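Local coordinates for protein phosphotransferase system, mannose/fructose/N-acetylgalactosamine-specific component IIB (PDB 3LFJ) that probably transfers a phosphoryl group to incoming sugar, as the IIB component of a mannose/fructose/N-acetylgalactosamine-specific (sorbose-family) bacterial phosphotransferase system, at residues M39-K44 with Q165-S170; F26-D31 with K99-F104; D31-G36 with N66-A71; N159-L164 with K172-T177. All coordinates share one frame; numbering follows the deposited sequence.

Interaction 1 of 4, residues M39-K44 with Q165-S170; sequences MTRWMK and QMIPDS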
loop_
_atom_site.group_PDB
_atom_site.type_symbol
_atom_site.label_atom_id
_atom_site.label_comp_id
_atom_site.label_asym_id
_atom_site.label_seq_id
_atom_site.Cartn_x
_atom_site.Cartn_y
_atom_site.Cartn_z
ATOM N N MET A 39 0.581 10.104 -6.424
ATOM C CA MET A 39 1.518 9.072 -6.833
ATOM C C MET A 39 2.641 9.626 -7.697
ATOM O O MET A 39 3.711 9.037 -7.775
ATOM C CB MET A 39 0.805 7.912 -7.537
ATOM C CG MET A 39 0.093 6.977 -6.564
ATOM S SD MET A 39 1.152 6.296 -5.284
ATOM C CE MET A 39 2.263 5.334 -6.297
ATOM N N THR A 40 2.399 10.754 -8.359
ATOM C CA THR A 40 3.458 11.393 -9.123
ATOM C C THR A 40 4.545 11.840 -8.150
ATOM O O THR A 40 5.739 11.641 -8.399
ATOM C CB THR A 40 2.903 12.560 -9.946
ATOM O OG1 THR A 40 1.950 12.049 -10.890
ATOM C CG2 THR A 40 4.021 13.274 -10.695
ATOM N N ARG A 41 4.129 12.389 -7.012
ATOM C CA ARG A 41 5.071 12.749 -5.960
ATOM C C ARG A 41 5.820 11.533 -5.408
ATOM O O ARG A 41 7.042 11.537 -5.322
ATOM C CB ARG A 41 4.370 13.508 -4.827
ATOM C CG ARG A 41 3.641 14.762 -5.284
ATOM C CD ARG A 41 3.187 15.579 -4.083
ATOM N NE ARG A 41 2.405 16.739 -4.495
ATOM C CZ ARG A 41 2.936 17.904 -4.849
ATOM N NH1 ARG A 41 4.254 18.065 -4.834
ATOM N NH2 ARG A 41 2.149 18.906 -5.215
ATOM N N TRP A 42 5.089 10.476 -5.057
ATOM C CA TRP A 42 5.721 9.287 -4.502
ATOM C C TRP A 42 6.720 8.636 -5.455
ATOM O O TRP A 42 7.789 8.214 -5.026
ATOM C CB TRP A 42 4.663 8.262 -4.054
ATOM C CG TRP A 42 4.070 8.624 -2.723
ATOM C CD1 TRP A 42 2.830 9.159 -2.489
ATOM C CD2 TRP A 42 4.704 8.499 -1.443
ATOM N NE1 TRP A 42 2.661 9.374 -1.139
ATOM C CE2 TRP A 42 3.795 8.983 -0.477
ATOM C CE3 TRP A 42 5.958 8.035 -1.023
ATOM C CZ2 TRP A 42 4.103 9.022 0.889
ATOM C CZ3 TRP A 42 6.262 8.063 0.344
ATOM C CH2 TRP A 42 5.330 8.553 1.280
ATOM N N MET A 43 6.378 8.561 -6.741
ATOM C CA MET A 43 7.218 7.819 -7.671
ATOM C C MET A 43 8.529 8.524 -7.976
ATOM O O MET A 43 9.473 7.884 -8.422
ATOM C CB MET A 43 6.467 7.483 -8.953
ATOM C CG MET A 43 5.356 6.440 -8.745
ATOM S SD MET A 43 5.807 4.964 -7.786
ATOM C CE MET A 43 6.818 4.076 -8.963
ATOM N N LYS A 44 8.595 9.825 -7.718
ATOM C CA LYS A 44 9.864 10.530 -7.915
ATOM C C LYS A 44 10.987 9.964 -7.041
ATOM O O LYS A 44 12.167 10.050 -7.392
ATOM C CB LYS A 44 9.688 12.040 -7.743
ATOM C CG LYS A 44 9.223 12.684 -9.047
ATOM C CD LYS A 44 8.729 14.107 -8.888
ATOM C CE LYS A 44 8.283 14.649 -10.240
ATOM N NZ LYS A 44 7.783 16.048 -10.160
ATOM N N GLN A 165 1.633 8.601 6.351
ATOM C CA GLN A 165 2.202 9.746 5.651
ATOM C C GLN A 165 1.499 9.942 4.319
ATOM O O GLN A 165 1.429 9.021 3.494
ATOM C CB GLN A 165 3.704 9.577 5.419
ATOM C CG GLN A 165 4.388 10.878 5.003
ATOM C CD GLN A 165 5.875 10.700 4.760
ATOM O OE1 GLN A 165 6.348 9.599 4.483
ATOM N NE2 GLN A 165 6.625 11.795 4.871
ATOM N N MET A 166 0.977 11.137 4.089
ATOM C CA MET A 166 0.158 11.370 2.913
ATOM C C MET A 166 1.006 11.460 1.641
ATOM O O MET A 166 0.749 10.758 0.657
ATOM C CB MET A 166 -0.677 12.635 3.112
ATOM C CG MET A 166 -1.795 12.780 2.121
ATOM S SD MET A 166 -2.770 14.262 2.403
ATOM C CE MET A 166 -1.530 15.542 2.160
ATOM N N ILE A 167 2.003 12.347 1.665
ATOM C CA ILE A 167 2.939 12.523 0.565
ATOM C C ILE A 167 4.353 12.609 1.133
ATOM O O ILE A 167 4.540 12.720 2.341
ATOM C CB ILE A 167 2.607 13.754 -0.302
ATOM C CG1 ILE A 167 2.429 14.994 0.582
ATOM C CG2 ILE A 167 1.357 13.485 -1.149
ATOM C CD1 ILE A 167 2.049 16.259 -0.185
ATOM N N PRO A 168 5.363 12.517 0.263
ATOM C CA PRO A 168 6.715 12.375 0.810
ATOM C C PRO A 168 7.171 13.503 1.729
ATOM O O PRO A 168 8.010 13.255 2.597
ATOM C CB PRO A 168 7.581 12.311 -0.450
ATOM C CG PRO A 168 6.681 11.645 -1.452
ATOM C CD PRO A 168 5.318 12.232 -1.183
ATOM N N ASP A 169 6.617 14.696 1.560
ATOM C CA ASP A 169 7.073 15.842 2.340
ATOM C C ASP A 169 6.098 16.236 3.442
ATOM O O ASP A 169 6.294 17.253 4.117
ATOM C CB ASP A 169 7.347 17.034 1.415
ATOM C CG ASP A 169 8.575 16.819 0.548
ATOM O OD1 ASP A 169 9.381 15.929 0.887
ATOM O OD2 ASP A 169 8.722 17.534 -0.469
ATOM N N SER A 170 5.047 15.443 3.638
ATOM C CA SER A 170 4.099 15.751 4.709
ATOM C C SER A 170 4.412 15.013 6.019
ATOM O O SER A 170 5.348 14.212 6.078
ATOM C CB SER A 170 2.650 15.538 4.243
ATOM O OG SER A 170 2.371 14.165 3.995
#
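W42 carries this contact, its indole received by the loop 165-170. P168 lies over one face, with CD 3.8 Å from the centroid of the five-membered ring and almost on its normal, a CH-pi contact; CG rests farther along, above the six-membered ring. At the edge of the indole, NE1 donates to M166 O (3.0 Å, 157° at the hydrogen), and the acceptor lies close to the ring plane, a bond that, with P168 on the face, would hold the ring's rotation. The far corner, CH2, meets Q165 OE1 at 3.5 Å, with the amide steeply inclined to the ring. CG of W42 is anti to its carbonyl carbon (chi1 -79°), which carries the indole off the helix flank and toward the loop. R41, one residue earlier, adds the aliphatic part of its chain: CD reaches I167 CG2 at 4.0 Å. The contact thus joins helix 38-43 to the connection between the antiparallel strands 161-164 and 173-174 at the edge of the alpha/beta sheet. That connection is shaped by a type I turn from I167 to S170. Inside the turn, S170 OG accepts an almost straight bond from I167 N (3.0 Å), while Q165 NE2 donates to S170 O (3.0 Å) and closes the loop around it. Farther in, R28 hydrogen-bonds to Q165 O through NH2, while F26 and F101 from the central strands pack against W42.

Interaction 2 of 4, residues F26-D31 with K99-F104; sequences FARIDD and KVFLLF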
loop_
_atom_site.group_PDB
_atom_site.type_symbol
_atom_site.label_atom_id
_atom_site.label_comp_id
_atom_site.label_asym_id
_atom_site.label_seq_id
_atom_site.Cartn_x
_atom_site.Cartn_y
_atom_site.Cartn_z
ATOM N N PHE A 26 8.650 -0.319 -2.113
ATOM C CA PHE A 26 7.789 0.430 -1.207
ATOM C C PHE A 26 6.424 -0.228 -1.227
ATOM O O PHE A 26 6.108 -0.958 -2.172
ATOM C CB PHE A 26 7.650 1.883 -1.675
ATOM C CG PHE A 26 7.333 2.851 -0.570
ATOM C CD1 PHE A 26 8.290 3.170 0.390
ATOM C CD2 PHE A 26 6.089 3.457 -0.499
ATOM C CE1 PHE A 26 8.018 4.075 1.394
ATOM C CE2 PHE A 26 5.811 4.373 0.512
ATOM C CZ PHE A 26 6.778 4.670 1.459
ATOM N N ALA A 27 5.629 0.021 -0.192
ATOM C CA ALA A 27 4.232 -0.422 -0.176
ATOM C C ALA A 27 3.401 0.646 0.498
ATOM O O ALA A 27 3.801 1.213 1.517
ATOM C CB ALA A 27 4.081 -1.762 0.527
ATOM N N ARG A 28 2.236 0.916 -0.071
ATOM C CA ARG A 28 1.377 1.996 0.410
ATOM C C ARG A 28 -0.081 1.546 0.376
ATOM O O ARG A 28 -0.510 0.851 -0.554
ATOM C CB ARG A 28 1.571 3.234 -0.465
ATOM C CG ARG A 28 0.557 4.365 -0.238
ATOM C CD ARG A 28 0.951 5.560 -1.086
ATOM N NE ARG A 28 -0.058 6.614 -1.076
ATOM C CZ ARG A 28 -0.089 7.615 -0.193
ATOM N NH1 ARG A 28 -1.051 8.511 -0.276
ATOM N NH2 ARG A 28 0.820 7.711 0.778
ATOM N N ILE A 29 -0.822 1.948 1.404
ATOM C CA ILE A 29 -2.272 1.735 1.453
ATOM C C ILE A 29 -2.962 3.074 1.242
ATOM O O ILE A 29 -2.727 4.038 1.981
ATOM C CB ILE A 29 -2.716 1.105 2.791
ATOM C CG1 ILE A 29 -2.176 -0.341 2.873
ATOM C CG2 ILE A 29 -4.261 1.152 2.921
ATOM C CD1 ILE A 29 -2.266 -0.992 4.248
ATOM N N ASP A 30 -3.803 3.159 0.218
ATOM C CA ASP A 30 -4.564 4.382 -0.043
ATOM C C ASP A 30 -5.851 3.970 -0.709
ATOM O O ASP A 30 -5.830 3.402 -1.811
ATOM C CB ASP A 30 -3.766 5.343 -0.942
ATOM C CG ASP A 30 -4.443 6.706 -1.117
ATOM O OD1 ASP A 30 -5.684 6.812 -1.027
ATOM O OD2 ASP A 30 -3.711 7.685 -1.378
ATOM N N ASP A 31 -6.978 4.181 -0.022
ATOM C CA ASP A 31 -8.248 3.690 -0.548
ATOM C C ASP A 31 -8.722 4.411 -1.807
ATOM O O ASP A 31 -9.701 3.989 -2.425
ATOM C CB ASP A 31 -9.352 3.614 0.519
ATOM C CG ASP A 31 -9.614 4.931 1.222
ATOM O OD1 ASP A 31 -9.004 5.960 0.888
ATOM O OD2 ASP A 31 -10.478 4.926 2.132
ATOM N N LYS A 99 11.596 -3.697 -10.288
ATOM C CA LYS A 99 11.320 -2.886 -9.100
ATOM C C LYS A 99 9.853 -2.472 -9.087
ATOM O O LYS A 99 9.347 -1.926 -10.069
ATOM C CB LYS A 99 12.238 -1.659 -9.032
ATOM C CG LYS A 99 13.691 -2.018 -8.663
ATOM C CD LYS A 99 14.585 -0.789 -8.671
ATOM C CE LYS A 99 16.055 -1.186 -8.733
ATOM N NZ LYS A 99 16.436 -2.033 -7.577
ATOM N N VAL A 100 9.173 -2.767 -7.983
ATOM C CA VAL A 100 7.741 -2.444 -7.870
ATOM C C VAL A 100 7.375 -1.676 -6.599
ATOM O O VAL A 100 7.879 -1.950 -5.501
ATOM C CB VAL A 100 6.832 -3.710 -7.975
ATOM C CG1 VAL A 100 7.091 -4.454 -9.282
ATOM C CG2 VAL A 100 7.030 -4.621 -6.781
ATOM N N PHE A 101 6.488 -0.704 -6.782
ATOM C CA PHE A 101 5.913 0.081 -5.689
ATOM C C PHE A 101 4.510 -0.507 -5.529
ATOM O O PHE A 101 3.679 -0.372 -6.434
ATOM C CB PHE A 101 5.876 1.551 -6.124
ATOM C CG PHE A 101 5.352 2.517 -5.088
ATOM C CD1 PHE A 101 6.174 3.534 -4.581
ATOM C CD2 PHE A 101 4.022 2.468 -4.677
ATOM C CE1 PHE A 101 5.692 4.456 -3.660
ATOM C CE2 PHE A 101 3.545 3.382 -3.739
ATOM C CZ PHE A 101 4.377 4.385 -3.240
ATOM N N LEU A 102 4.271 -1.211 -4.424
ATOM C CA LEU A 102 2.958 -1.840 -4.206
ATOM C C LEU A 102 1.956 -0.829 -3.676
ATOM O O LEU A 102 2.255 -0.068 -2.754
ATOM C CB LEU A 102 3.064 -2.984 -3.212
ATOM C CG LEU A 102 3.976 -4.148 -3.597
ATOM C CD1 LEU A 102 3.951 -5.204 -2.517
ATOM C CD2 LEU A 102 3.531 -4.732 -4.929
ATOM N N LEU A 103 0.771 -0.837 -4.267
ATOM C CA LEU A 103 -0.306 0.032 -3.836
ATOM C C LEU A 103 -1.534 -0.823 -3.521
ATOM O O LEU A 103 -2.001 -1.583 -4.369
ATOM C CB LEU A 103 -0.586 1.043 -4.950
ATOM C CG LEU A 103 -1.608 2.132 -4.661
ATOM C CD1 LEU A 103 -1.225 2.879 -3.394
ATOM C CD2 LEU A 103 -1.663 3.089 -5.856
ATOM N N PHE A 104 -2.028 -0.716 -2.292
ATOM C CA PHE A 104 -3.244 -1.437 -1.864
ATOM C C PHE A 104 -4.341 -0.451 -1.585
ATOM O O PHE A 104 -4.088 0.663 -1.158
ATOM C CB PHE A 104 -2.990 -2.218 -0.551
ATOM C CG PHE A 104 -1.902 -3.212 -0.645
ATOM C CD1 PHE A 104 -2.175 -4.504 -1.060
ATOM C CD2 PHE A 104 -0.580 -2.866 -0.334
ATOM C CE1 PHE A 104 -1.153 -5.459 -1.155
ATOM C CE2 PHE A 104 0.445 -3.817 -0.433
ATOM C CZ PHE A 104 0.158 -5.112 -0.836
#
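Strands 26-30 and 99-104 run parallel, their axes 4.6 Å apart at closest approach and inclined by 15°. A27 pairs with L102, R28 with L103 and I29 with F104. The bonds alternate in the usual parallel fashion: L102 N to F26 O, R28 N to L102 O, F104 N to R28 O (2.8 Å) and D30 N to F104 O (2.9 Å). On one face of the sheet F26 and F101 lie side by side with their rings turned 37° apart; F26 CD2 touches F101 CE1 at 3.3 Å, and F26 CB sits over the F101 ring. R28, extended with CG anti to the backbone N (chi1 170°), runs along L103, its CG 3.9 Å from L103 CD1. This brings NH1 to D30 OD2 for a salt bridge (3.0 Å), and the same carboxylate oxygen also binds H35 NE2. The other face carries A27, I29, L102 and F104; I29 CG1 meets F104 CB at 4.0 Å. Helix 38-43 packs on the F101 and R28 face, helix 107-115 on the I29 and F104 face. Such a buried parallel pair, sandwiched between helices, lies at the centre of the three-layer alpha/beta/alpha fold of the sorbose-type IIB family, with strand order 3-2-4-1-5-6 across its parallel strands.

Interaction 3 of 4, residues D31-G36 with N66-A71; sequences DRLIHG and NIYTMA
Y68 and L33 meet because both side chains leave the backbone with CG anti to the carbonyl carbon (chi1 -69° and -62°): the tyrosine ring leans from its helix toward the loop 31-36, and the leucine lies across it at about a right angle. L33 has a positive phi (52°), and its CB points toward the helix segment. L33 CB stands over one face, 4.0 Å from the ring centroid and offset toward the hydroxyl end, in a CH-pi contact, and its branch CD1 touches Y68 CE2 at 3.4 Å. The ring edge is met by the backbone, I34 O approaching CD1 of Y68 to 3.3 Å near the ring plane. I34 continues the apolar contact along the helix, with CG2 3.8 Å from A71 CB. Polar atoms are joined through two waters. One, in the plane of the tyrosine ring, links Y68 OH (2.7 Å) to R32 O, to which it donates; the other donates to both G36 O (2.7 Å) and A71 O (2.8 Å), tying the loop to A71. The contact lies where the loop from strand 22-30 to helix 38-43 passes helix 62-70. L33 and I34 reach inward to L103 of strand 98-104 and I53 of strand 50-54, and L58 of helix 56-60 packs against both L33 and Y68.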
loop_
_atom_site.group_PDB
_atom_site.type_symbol
_atom_site.label_atom_id
_atom_site.label_comp_id
_atom_site.label_asym_id
_atom_site.label_seq_id
_atom_site.Cartn_x
_atom_site.Cartn_y
_atom_site.Cartn_z
ATOM N N ASP A 31 -6.978 4.181 -0.022
ATOM C CA ASP A 31 -8.248 3.690 -0.548
ATOM C C ASP A 31 -8.722 4.411 -1.807
ATOM O O ASP A 31 -9.701 3.989 -2.425
ATOM C CB ASP A 31 -9.352 3.614 0.519
ATOM C CG ASP A 31 -9.614 4.931 1.222
ATOM O OD1 ASP A 31 -9.004 5.960 0.888
ATOM O OD2 ASP A 31 -10.478 4.926 2.132
ATOM N N ARG A 32 -8.020 5.469 -2.177
ATOM C CA ARG A 32 -8.282 6.133 -3.436
ATOM C C ARG A 32 -7.210 5.894 -4.512
ATOM O O ARG A 32 -7.259 6.409 -5.610
ATOM C CB ARG A 32 -8.645 7.606 -3.229
ATOM C CG ARG A 32 -10.008 7.760 -2.593
ATOM C CD ARG A 32 -10.247 9.139 -2.164
ATOM N NE ARG A 32 -9.856 10.101 -3.165
ATOM C CZ ARG A 32 -8.958 11.082 -3.002
ATOM N NH1 ARG A 32 -8.233 11.319 -1.881
ATOM N NH2 ARG A 32 -8.778 11.819 -4.027
ATOM N N LEU A 33 -6.277 5.005 -4.157
ATOM C CA LEU A 33 -5.273 4.499 -5.120
ATOM C C LEU A 33 -4.506 5.588 -5.869
ATOM O O LEU A 33 -3.781 6.355 -5.252
ATOM C CB LEU A 33 -5.894 3.452 -6.066
ATOM C CG LEU A 33 -6.396 2.210 -5.311
ATOM C CD1 LEU A 33 -7.286 1.318 -6.186
ATOM C CD2 LEU A 33 -5.255 1.422 -4.664
ATOM N N ILE A 34 -4.642 5.642 -7.195
ATOM C CA ILE A 34 -3.967 6.670 -7.968
ATOM C C ILE A 34 -4.918 7.848 -8.158
ATOM O O ILE A 34 -5.875 7.769 -8.926
ATOM C CB ILE A 34 -3.471 6.120 -9.307
ATOM C CG1 ILE A 34 -2.565 4.904 -9.081
ATOM C CG2 ILE A 34 -2.703 7.214 -10.049
ATOM C CD1 ILE A 34 -1.960 4.353 -10.372
ATOM N N HIS A 35 -4.657 8.922 -7.421
ATOM C CA HIS A 35 -5.532 10.090 -7.443
ATOM C C HIS A 35 -4.723 11.381 -7.367
ATOM O O HIS A 35 -3.697 11.444 -6.697
ATOM C CB HIS A 35 -6.528 10.029 -6.273
ATOM C CG HIS A 35 -5.875 10.010 -4.924
ATOM N ND1 HIS A 35 -5.692 11.150 -4.167
ATOM C CD2 HIS A 35 -5.331 8.996 -4.212
ATOM C CE1 HIS A 35 -5.092 10.830 -3.033
ATOM N NE2 HIS A 35 -4.853 9.530 -3.041
ATOM N N GLY A 36 -5.210 12.419 -8.041
ATOM C CA GLY A 36 -4.514 13.694 -8.057
ATOM C C GLY A 36 -3.050 13.542 -8.452
ATOM O O GLY A 36 -2.715 12.772 -9.353
ATOM N N ASN A 66 -8.787 1.416 -16.270
ATOM C CA ASN A 66 -8.463 2.457 -17.244
ATOM C C ASN A 66 -8.269 3.811 -16.570
ATOM O O ASN A 66 -7.311 4.526 -16.879
ATOM C CB ASN A 66 -9.535 2.558 -18.323
ATOM C CG ASN A 66 -9.217 3.639 -19.341
ATOM O OD1 ASN A 66 -8.166 3.598 -19.994
ATOM N ND2 ASN A 66 -10.110 4.601 -19.479
ATOM N N ILE A 67 -9.173 4.170 -15.650
ATOM C CA ILE A 67 -9.035 5.443 -14.923
ATOM C C ILE A 67 -7.666 5.543 -14.237
ATOM O O ILE A 67 -6.959 6.546 -14.365
ATOM C CB ILE A 67 -10.157 5.627 -13.871
ATOM C CG1 ILE A 67 -11.529 5.766 -14.541
ATOM C CG2 ILE A 67 -9.859 6.829 -12.950
ATOM C CD1 ILE A 67 -11.646 6.947 -15.470
ATOM N N TYR A 68 -7.279 4.509 -13.496
ATOM C CA TYR A 68 -6.026 4.579 -12.755
ATOM C C TYR A 68 -4.808 4.557 -13.680
ATOM O O TYR A 68 -3.792 5.203 -13.387
ATOM C CB TYR A 68 -5.959 3.461 -11.711
ATOM C CG TYR A 68 -6.931 3.628 -10.564
ATOM C CD1 TYR A 68 -7.084 4.844 -9.914
ATOM C CD2 TYR A 68 -7.701 2.541 -10.113
ATOM C CE1 TYR A 68 -7.973 4.993 -8.859
ATOM C CE2 TYR A 68 -8.589 2.680 -9.058
ATOM C CZ TYR A 68 -8.731 3.900 -8.437
ATOM O OH TYR A 68 -9.620 4.019 -7.393
ATOM N N THR A 69 -4.902 3.825 -14.790
ATOM C CA THR A 69 -3.805 3.762 -15.754
ATOM C C THR A 69 -3.594 5.151 -16.368
ATOM O O THR A 69 -2.460 5.612 -16.500
ATOM C CB THR A 69 -4.085 2.709 -16.844
ATOM O OG1 THR A 69 -4.128 1.415 -16.234
ATOM C CG2 THR A 69 -2.999 2.718 -17.917
ATOM N N MET A 70 -4.688 5.827 -16.700
ATOM C CA MET A 70 -4.619 7.171 -17.285
ATOM C C MET A 70 -4.121 8.219 -16.301
ATOM O O MET A 70 -3.547 9.247 -16.701
ATOM C CB MET A 70 -5.986 7.594 -17.823
ATOM C CG MET A 70 -6.478 6.731 -18.971
ATOM S SD MET A 70 -7.885 7.466 -19.814
ATOM C CE MET A 70 -9.096 7.532 -18.498
ATOM N N ALA A 71 -4.346 7.968 -15.012
ATOM C CA ALA A 71 -3.993 8.900 -13.947
ATOM C C ALA A 71 -2.559 8.715 -13.467
ATOM O O ALA A 71 -2.066 9.478 -12.625
ATOM C CB ALA A 71 -4.960 8.739 -12.769
HETATM O O HOH W 1 -9.963 6.579 -6.707
HETATM O O HOH W 2 -3.415 11.776 -11.789
#

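Interaction 4 of 4, residues N159-L164 with K172-T177; sequences NVDVYL and KIHLTT
The Y163 ring has K172 over one face, CE lying 4.0 Å from the ring centroid, and D161 OD1 near its plane at the edge. In the conformer described, one of two for this lysine, K172 crosses the ring obliquely and bends at chi3 (-64°), leaving NZ 4.5 Å from the centroid in a cation-pi contact. The flat ring of H174 takes a water in its plane, 2.8 Å from ND1; that water donates to D161 OD2 (2.6 Å) and V162 O, bridging the two segments. The backbones carrying these side chains form a short beta hairpin. L164 and I173 are an antiparallel hydrogen-bonded pair, L164 N to I173 O and I173 N to L164 O, each 2.9 Å, and Y163 and H174 the non-hydrogen-bonded pair beside it. H174 is also the N-cap residue of helix 175-182, whose first residue keeps the link to the strand through L175 N to V162 O (3.1 Å). V162 CB packs on L175 CB at 4.0 Å, and L175 extends to L151 and L152 of helix 145-158.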
loop_
_atom_site.group_PDB
_atom_site.type_symbol
_atom_site.label_atom_id
_atom_site.label_comp_id
_atom_site.label_asym_id
_atom_site.label_seq_id
_atom_site.Cartn_x
_atom_site.Cartn_y
_atom_site.Cartn_z
ATOM N N ASN A 159 7.809 -7.849 10.991
ATOM C CA ASN A 159 8.787 -6.772 11.206
ATOM C C ASN A 159 8.653 -5.634 10.211
ATOM O O ASN A 159 9.626 -4.992 9.844
ATOM C CB ASN A 159 10.232 -7.289 11.194
ATOM C CG ASN A 159 11.187 -6.326 11.889
ATOM O OD1 ASN A 159 10.842 -5.741 12.918
ATOM N ND2 ASN A 159 12.387 -6.152 11.328
ATOM N N VAL A 160 7.431 -5.389 9.764
ATOM C CA VAL A 160 7.194 -4.266 8.870
ATOM C C VAL A 160 7.224 -2.931 9.616
ATOM O O VAL A 160 6.662 -2.794 10.704
ATOM C CB VAL A 160 5.844 -4.416 8.130
ATOM C CG1 VAL A 160 4.711 -4.567 9.120
ATOM C CG2 VAL A 160 5.608 -3.234 7.209
ATOM N N ASP A 161 7.882 -1.947 9.014
ATOM C CA ASP A 161 7.896 -0.595 9.548
ATOM C C ASP A 161 6.649 0.096 9.024
ATOM O O ASP A 161 6.539 0.343 7.818
ATOM C CB ASP A 161 9.160 0.126 9.060
ATOM C CG ASP A 161 9.247 1.571 9.538
ATOM O OD1 ASP A 161 9.885 2.383 8.841
ATOM O OD2 ASP A 161 8.677 1.903 10.597
ATOM N N VAL A 162 5.722 0.397 9.926
ATOM C CA VAL A 162 4.441 0.992 9.546
ATOM C C VAL A 162 4.367 2.439 9.985
ATOM O O VAL A 162 4.604 2.750 11.165
ATOM C CB VAL A 162 3.278 0.277 10.213
ATOM C CG1 VAL A 162 1.953 0.884 9.752
ATOM C CG2 VAL A 162 3.327 -1.218 9.891
ATOM N N TYR A 163 4.029 3.318 9.043
ATOM C CA TYR A 163 3.793 4.717 9.356
ATOM C C TYR A 163 2.751 5.369 8.463
ATOM O O TYR A 163 2.516 4.920 7.339
ATOM C CB TYR A 163 5.104 5.510 9.342
ATOM C CG TYR A 163 5.868 5.530 8.033
ATOM C CD1 TYR A 163 6.998 4.741 7.868
ATOM C CD2 TYR A 163 5.490 6.366 6.983
ATOM C CE1 TYR A 163 7.728 4.781 6.706
ATOM C CE2 TYR A 163 6.202 6.388 5.794
ATOM C CZ TYR A 163 7.329 5.599 5.674
ATOM O OH TYR A 163 8.065 5.623 4.519
ATOM N N LEU A 164 2.113 6.408 8.993
ATOM C CA LEU A 164 1.152 7.216 8.265
ATOM C C LEU A 164 1.879 8.374 7.630
ATOM O O LEU A 164 2.651 9.067 8.295
ATOM C CB LEU A 164 0.114 7.786 9.227
ATOM C CG LEU A 164 -1.031 6.870 9.656
ATOM C CD1 LEU A 164 -0.541 5.626 10.369
ATOM C CD2 LEU A 164 -1.986 7.666 10.539
ATOM N N LYS A 172 4.910 12.604 9.029
ATOM C CA LYS A 172 5.031 11.163 9.199
ATOM C C LYS A 172 4.751 10.797 10.651
ATOM O O LYS A 172 5.394 11.317 11.571
ATOM C CB LYS A 172 6.434 10.691 8.800
ATOM C CG LYS A 172 6.658 9.194 8.960
ATOM C CD LYS A 172 8.099 8.795 8.648
ATOM C CE LYS A 172 8.465 9.064 7.191
ATOM N NZ LYS A 172 9.852 8.616 6.877
ATOM N N ILE A 173 3.781 9.909 10.860
ATOM C CA ILE A 173 3.440 9.442 12.207
ATOM C C ILE A 173 3.639 7.929 12.308
ATOM O O ILE A 173 2.931 7.165 11.652
ATOM C CB ILE A 173 1.976 9.766 12.561
ATOM C CG1 ILE A 173 1.704 11.265 12.410
ATOM C CG2 ILE A 173 1.662 9.296 13.987
ATOM C CD1 ILE A 173 0.235 11.651 12.583
ATOM N N HIS A 174 4.596 7.477 13.112
ATOM C CA HIS A 174 4.803 6.038 13.252
ATOM C C HIS A 174 3.647 5.349 13.967
ATOM O O HIS A 174 2.917 5.971 14.735
ATOM C CB HIS A 174 6.129 5.729 13.949
ATOM C CG HIS A 174 7.300 6.398 13.303
ATOM N ND1 HIS A 174 8.109 5.761 12.388
ATOM C CD2 HIS A 174 7.768 7.664 13.405
ATOM C CE1 HIS A 174 9.038 6.601 11.967
ATOM N NE2 HIS A 174 8.855 7.762 12.572
ATOM N N LEU A 175 3.475 4.062 13.680
ATOM C CA LEU A 175 2.408 3.273 14.269
ATOM C C LEU A 175 2.416 3.365 15.801
ATOM O O LEU A 175 1.365 3.509 16.422
ATOM C CB LEU A 175 2.519 1.812 13.824
ATOM C CG LEU A 175 1.464 0.844 14.356
ATOM C CD1 LEU A 175 0.050 1.336 14.043
ATOM C CD2 LEU A 175 1.713 -0.574 13.808
ATOM N N THR A 176 3.596 3.278 16.405
ATOM C CA THR A 176 3.671 3.306 17.866
ATOM C C THR A 176 3.098 4.605 18.430
ATOM O O THR A 176 2.441 4.603 19.477
ATOM C CB THR A 176 5.113 3.121 18.355
ATOM O OG1 THR A 176 5.953 4.103 17.738
ATOM C CG2 THR A 176 5.611 1.741 17.987
ATOM N N THR A 177 3.332 5.707 17.719
ATOM C CA THR A 177 2.814 7.017 18.115
ATOM C C THR A 177 1.304 7.076 17.962
ATOM O O THR A 177 0.608 7.708 18.762
ATOM C CB THR A 177 3.448 8.140 17.277
ATOM O OG1 THR A 177 4.866 8.122 17.454
ATOM C CG2 THR A 177 2.900 9.499 17.689
HETATM O O HOH W 3 7.114 3.204 12.195
HETATM O O HOH W 4 8.526 8.515 3.721
#

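In the fold
Interaction 2 lies close to the centre of the folded chain, about 3 Å from it, and joins two central strands of the seven-stranded sheet. Interaction 4 completes one sheet edge with the antiparallel strand 173-174, its centre about 15 Å from that of interaction 2. Interactions 1 and 3, centres about 14 Å apart, fasten the helix and loop after strand 22-30 to the far hairpin and to helix 62-70, so successive parts of one connection are held by distant parts of the chain. R28 connects interactions 1 and 2; D30 binds H35 between 2 and 3, which share D31. Interaction 3 is nested within the chain loop closed by interaction 2. The centres of interactions 3 and 4 are about 25 Å apart.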